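Local coordinates for TetR-family transcriptional regulator (PDB 2QIB), which probably binds cis-regulatory DNA through an N-terminal helix-turn-helix domain and so acts as a transcriptional regulator of the TetR family, at residues 70-73 and 74-78; 131-134 and 135-139. All coordinates share one frame; numbering follows the deposited sequence.

Interaction 1: 70-73 and 74-78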
loop_
_atom_site.group_PDB
_atom_site.type_symbol
_atom_site.label_atom_id
_atom_site.label_comp_id
_atom_site.label_asym_id
_atom_site.label_seq_id
_atom_site.Cartn_x
_atom_site.Cartn_y
_atom_site.Cartn_z
ATOM N N ASP A 70 -7.839 -17.609 4.313
ATOM C CA ASP A 70 -9.090 -18.163 3.799
ATOM C C ASP A 70 -10.314 -17.439 4.327
ATOM O O ASP A 70 -11.275 -17.190 3.575
ATOM C CB ASP A 70 -9.204 -19.665 4.119
ATOM C CG ASP A 70 -8.230 -20.496 3.303
ATOM O OD1 ASP A 70 -7.724 -19.977 2.296
ATOM O OD2 ASP A 70 -7.943 -21.655 3.675
ATOM N N ASP A 71 -10.276 -17.121 5.617
ATOM C CA ASP A 71 -11.358 -16.385 6.268
ATOM C C ASP A 71 -11.545 -15.019 5.566
ATOM O O ASP A 71 -12.666 -14.700 5.076
ATOM C CB ASP A 71 -11.021 -16.254 7.760
ATOM C CG ASP A 71 -12.000 -15.368 8.547
ATOM O OD1 ASP A 71 -13.066 -14.950 8.045
ATOM O OD2 ASP A 71 -11.673 -15.076 9.722
ATOM N N LEU A 72 -10.480 -14.218 5.500
ATOM C CA LEU A 72 -10.607 -12.865 4.887
ATOM C C LEU A 72 -11.048 -12.967 3.433
ATOM O O LEU A 72 -11.928 -12.230 2.993
ATOM C CB LEU A 72 -9.309 -12.076 4.984
ATOM C CG LEU A 72 -9.373 -10.633 4.447
ATOM C CD1 LEU A 72 -10.591 -9.872 5.048
ATOM C CD2 LEU A 72 -8.059 -9.907 4.724
ATOM N N ALA A 73 -10.412 -13.837 2.660
ATOM C CA ALA A 73 -10.844 -13.985 1.266
ATOM C C ALA A 73 -12.369 -14.288 1.142
ATOM O O ALA A 73 -13.053 -13.761 0.239
ATOM C CB ALA A 73 -10.041 -15.068 0.590
ATOM N N ASP A 74 -12.891 -15.151 2.016
ATOM C CA ASP A 74 -14.305 -15.499 1.989
ATOM C C ASP A 74 -15.164 -14.302 2.348
ATOM O O ASP A 74 -16.274 -14.147 1.817
ATOM C CB ASP A 74 -14.632 -16.637 2.964
ATOM C CG ASP A 74 -14.211 -17.990 2.425
ATOM O OD1 ASP A 74 -13.830 -18.077 1.222
ATOM O OD2 ASP A 74 -14.270 -18.970 3.206
ATOM N N ARG A 75 -14.630 -13.432 3.204
ATOM C CA ARG A 75 -15.350 -12.220 3.598
ATOM C C ARG A 75 -15.536 -11.264 2.435
ATOM O O ARG A 75 -16.409 -10.413 2.488
ATOM C CB ARG A 75 -14.670 -11.506 4.776
ATOM C CG ARG A 75 -14.793 -12.287 6.110
ATOM C CD ARG A 75 -14.144 -11.491 7.240
ATOM N NE ARG A 75 -13.887 -12.343 8.394
ATOM C CZ ARG A 75 -13.952 -11.954 9.666
ATOM N NH1 ARG A 75 -14.336 -10.716 9.996
ATOM N NH2 ARG A 75 -13.636 -12.828 10.620
ATOM N N PHE A 76 -14.718 -11.399 1.388
ATOM C CA PHE A 76 -14.851 -10.531 0.190
ATOM C C PHE A 76 -16.063 -10.858 -0.695
ATOM O O PHE A 76 -16.420 -10.070 -1.582
ATOM C CB PHE A 76 -13.592 -10.607 -0.683
ATOM C CG PHE A 76 -12.335 -10.104 -0.009
ATOM C CD1 PHE A 76 -12.371 -9.165 1.013
ATOM C CD2 PHE A 76 -11.108 -10.583 -0.435
ATOM C CE1 PHE A 76 -11.183 -8.687 1.586
ATOM C CE2 PHE A 76 -9.922 -10.124 0.139
ATOM C CZ PHE A 76 -9.971 -9.182 1.153
ATOM N N VAL A 77 -16.677 -12.024 -0.473
ATOM C CA VAL A 77 -17.741 -12.489 -1.349
ATOM C C VAL A 77 -19.016 -11.768 -0.950
ATOM O O VAL A 77 -19.398 -11.802 0.218
ATOM C CB VAL A 77 -17.922 -14.026 -1.276
ATOM C CG1 VAL A 77 -19.094 -14.446 -2.177
ATOM C CG2 VAL A 77 -16.623 -14.727 -1.715
ATOM N N GLU A 78 -19.663 -11.125 -1.924
ATOM C CA GLU A 78 -20.825 -10.241 -1.671
ATOM C C GLU A 78 -21.741 -10.323 -2.888
ATOM O O GLU A 78 -21.258 -10.277 -4.012
ATOM C CB GLU A 78 -20.329 -8.791 -1.482
ATOM C CG GLU A 78 -21.437 -7.749 -1.214
ATOM C CD GLU A 78 -22.200 -7.974 0.102
ATOM O OE1 GLU A 78 -21.645 -8.566 1.047
ATOM O OE2 GLU A 78 -23.369 -7.520 0.212
HETATM O O HOH W 1 -11.174 -18.773 0.990
HETATM O O HOH W 2 -14.872 -15.626 10.069
#
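L72 and F76 make the tightly packed part of this local contact, one turn apart where helix 57-75 runs out. With chi1 at -177°, L72 swings CG away from its own N and lays the branched end beside the outer part of the F76 ring: L72 CG is 3.6 Å from F76 CZ, and L72 CD1 sits by CE1. The carbonyl oxygen of L72 lies over the centre of one ring face. Both residues are buried; V128 of helix 119-140 packs on each of them, and A132 on F76.

Toward helix 84-101, whose F98 touches both D71 and R75, the contact is carried by a salt bridge. R75 reaches back along the helix with its chain extended from CG to NE and grips the D71 carboxylate side-on. R75 NE donates to D71 OD1 at 2.8 Å, almost straight at 173°, and this oxygen lies in the guanidinium plane although NE stands above the plane of the carboxylate. R75 NH2 meets D71 OD2 on its syn lone pair at 3.1 Å. The two planes are 45° apart. E101 gives R75 NH2 a second acidic partner, and a water donates to D71 OD1.

Looser still is the D70-D74 side, where both aspartates are exposed. D74 N closes a regular turn onto D70 O at 3.0 Å, and a water donates both to that carbonyl and to D74 OD1.

At F76 the backbone pattern tightens: F76 N donates to A73 O at 3.1 Å, while its bond to L72 O is weak at 3.3 Å. V77 N likewise bonds D74 O, three residues back. The arrangement is an i to i+4 salt bridge and an apolar pair on adjoining flanks of the last turn, in the helix that leads from the TetR DNA-binding domain into the C-terminal domain.

Interaction 2: 131-134 and 135-139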
loop_
_atom_site.group_PDB
_atom_site.type_symbol
_atom_site.label_atom_id
_atom_site.label_comp_id
_atom_site.label_asym_id
_atom_site.label_seq_id
_atom_site.Cartn_x
_atom_site.Cartn_y
_atom_site.Cartn_z
ATOM N N ALA A 131 -7.556 -12.344 -4.434
ATOM C CA ALA A 131 -8.973 -12.636 -4.165
ATOM C C ALA A 131 -9.807 -11.350 -4.154
ATOM O O ALA A 131 -10.904 -11.303 -4.760
ATOM C CB ALA A 131 -9.126 -13.362 -2.836
ATOM N N ALA A 132 -9.269 -10.295 -3.527
ATOM C CA ALA A 132 -9.947 -8.984 -3.551
ATOM C C ALA A 132 -10.105 -8.496 -4.991
ATOM O O ALA A 132 -11.213 -8.075 -5.403
ATOM C CB ALA A 132 -9.163 -7.934 -2.714
ATOM N N TYR A 133 -9.023 -8.555 -5.762
ATOM C CA TYR A 133 -9.009 -8.135 -7.160
ATOM C C TYR A 133 -10.103 -8.857 -7.990
ATOM O O TYR A 133 -10.901 -8.221 -8.702
ATOM C CB TYR A 133 -7.593 -8.402 -7.724
ATOM C CG TYR A 133 -7.406 -8.008 -9.166
ATOM C CD1 TYR A 133 -7.320 -6.665 -9.541
ATOM C CD2 TYR A 133 -7.291 -8.985 -10.158
ATOM C CE1 TYR A 133 -7.129 -6.293 -10.880
ATOM C CE2 TYR A 133 -7.112 -8.623 -11.516
ATOM C CZ TYR A 133 -7.008 -7.281 -11.846
ATOM O OH TYR A 133 -6.851 -6.907 -13.185
ATOM N N VAL A 134 -10.136 -10.183 -7.884
ATOM C CA VAL A 134 -11.121 -10.995 -8.604
ATOM C C VAL A 134 -12.568 -10.582 -8.249
ATOM O O VAL A 134 -13.446 -10.500 -9.123
ATOM C CB VAL A 134 -10.860 -12.492 -8.340
ATOM C CG1 VAL A 134 -12.085 -13.369 -8.819
ATOM C CG2 VAL A 134 -9.569 -12.912 -9.073
ATOM N N GLN A 135 -12.825 -10.357 -6.969
ATOM C CA GLN A 135 -14.180 -9.943 -6.561
ATOM C C GLN A 135 -14.563 -8.571 -7.088
ATOM O O GLN A 135 -15.683 -8.361 -7.553
ATOM C CB GLN A 135 -14.345 -10.004 -5.042
ATOM C CG GLN A 135 -14.356 -11.448 -4.475
ATOM C CD GLN A 135 -15.370 -12.365 -5.217
ATOM O OE1 GLN A 135 -16.540 -12.045 -5.346
ATOM N NE2 GLN A 135 -14.888 -13.499 -5.720
ATOM N N ILE A 136 -13.622 -7.622 -7.023
ATOM C CA ILE A 136 -13.922 -6.290 -7.520
ATOM C C ILE A 136 -14.217 -6.337 -9.015
ATOM O O ILE A 136 -15.199 -5.798 -9.448
ATOM C CB ILE A 136 -12.770 -5.327 -7.236
ATOM C CG1 ILE A 136 -12.688 -5.090 -5.705
ATOM C CG2 ILE A 136 -12.969 -4.010 -8.038
ATOM C CD1 ILE A 136 -11.346 -4.505 -5.271
ATOM N N LEU A 137 -13.408 -7.050 -9.803
ATOM C CA LEU A 137 -13.717 -7.159 -11.226
ATOM C C LEU A 137 -15.059 -7.827 -11.504
ATOM O O LEU A 137 -15.739 -7.445 -12.436
ATOM C CB LEU A 137 -12.628 -7.906 -11.968
ATOM C CG LEU A 137 -11.264 -7.199 -12.033
ATOM C CD1 LEU A 137 -10.344 -8.023 -12.919
ATOM C CD2 LEU A 137 -11.345 -5.769 -12.561
ATOM N N SER A 138 -15.412 -8.828 -10.706
ATOM C CA SER A 138 -16.710 -9.507 -10.862
ATOM C C SER A 138 -17.859 -8.505 -10.717
ATOM O O SER A 138 -18.815 -8.478 -11.506
ATOM C CB SER A 138 -16.837 -10.618 -9.815
ATOM O OG SER A 138 -18.115 -11.253 -9.920
ATOM N N HIS A 139 -17.775 -7.658 -9.699
ATOM C CA HIS A 139 -18.809 -6.669 -9.466
ATOM C C HIS A 139 -18.854 -5.597 -10.548
ATOM O O HIS A 139 -19.952 -5.135 -10.905
ATOM C CB HIS A 139 -18.659 -6.032 -8.097
ATOM C CG HIS A 139 -19.136 -6.905 -6.983
ATOM N ND1 HIS A 139 -20.434 -6.856 -6.508
ATOM C CD2 HIS A 139 -18.505 -7.868 -6.268
ATOM C CE1 HIS A 139 -20.572 -7.739 -5.537
ATOM N NE2 HIS A 139 -19.414 -8.364 -5.367
HETATM O O HOH W 3 -12.019 -13.925 -5.032
#
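The N-H groups of Q135 to S138 each bond the carbonyl four residues back, to A131 through V134, in regular alpha-helix, and L137 N to Y133 O is nearly straight at 174°. On this frame Y133 and L137 form the main side-chain pair. L137 turns its branch back up the helix toward the Y133 ring, and L137 CD1 comes to 3.6 Å from both CE2 and CZ of that ring. L137 CG stands over the same ring, offset toward the rim. An alanine in place of Y133 would be likely to leave L137 CD1 without its aromatic partner and open a gap where the ring now packs.

Another flank is polar. Q135 bends at chi2 (-51°), and a water bridges its amide to the backbone, accepting from Q135 NE2 at 3.0 Å and donating to A131 O at 2.9 Å. That carbonyl therefore serves both the water and the N-H of Q135. I136 folds back along the helix as well, its CG1 3.3 Å from A132 O.

The Y133 ring is buried against helix 147-168, where V153 and I157 pack on it and R154 makes a cation-pi contact. P145, in the loop before that helix, touches both Y133 and L137, whereas H139 ND1 makes a hydrogen bond with R87 of helix 84-101.

In the fold
Following the chain from the N terminus, interaction 1 comes first, at the end of helix 57-75 and the residues just beyond it; interaction 2 lies near the end of helix 119-140. Each is local and closes only short turns, with no loop between its segments, so the two follow in series and neither nest nor cross. In space they touch, their centres about 11 Å apart. A73 CB meets A131 CB, F76 CD2 packs by A132 N, and E78 O approaches H139 NE2. Helix 119-140 thus packs with one side on the helix leaving the DNA-binding domain and with Y133 on helix 147-168, joining these parts of the fold.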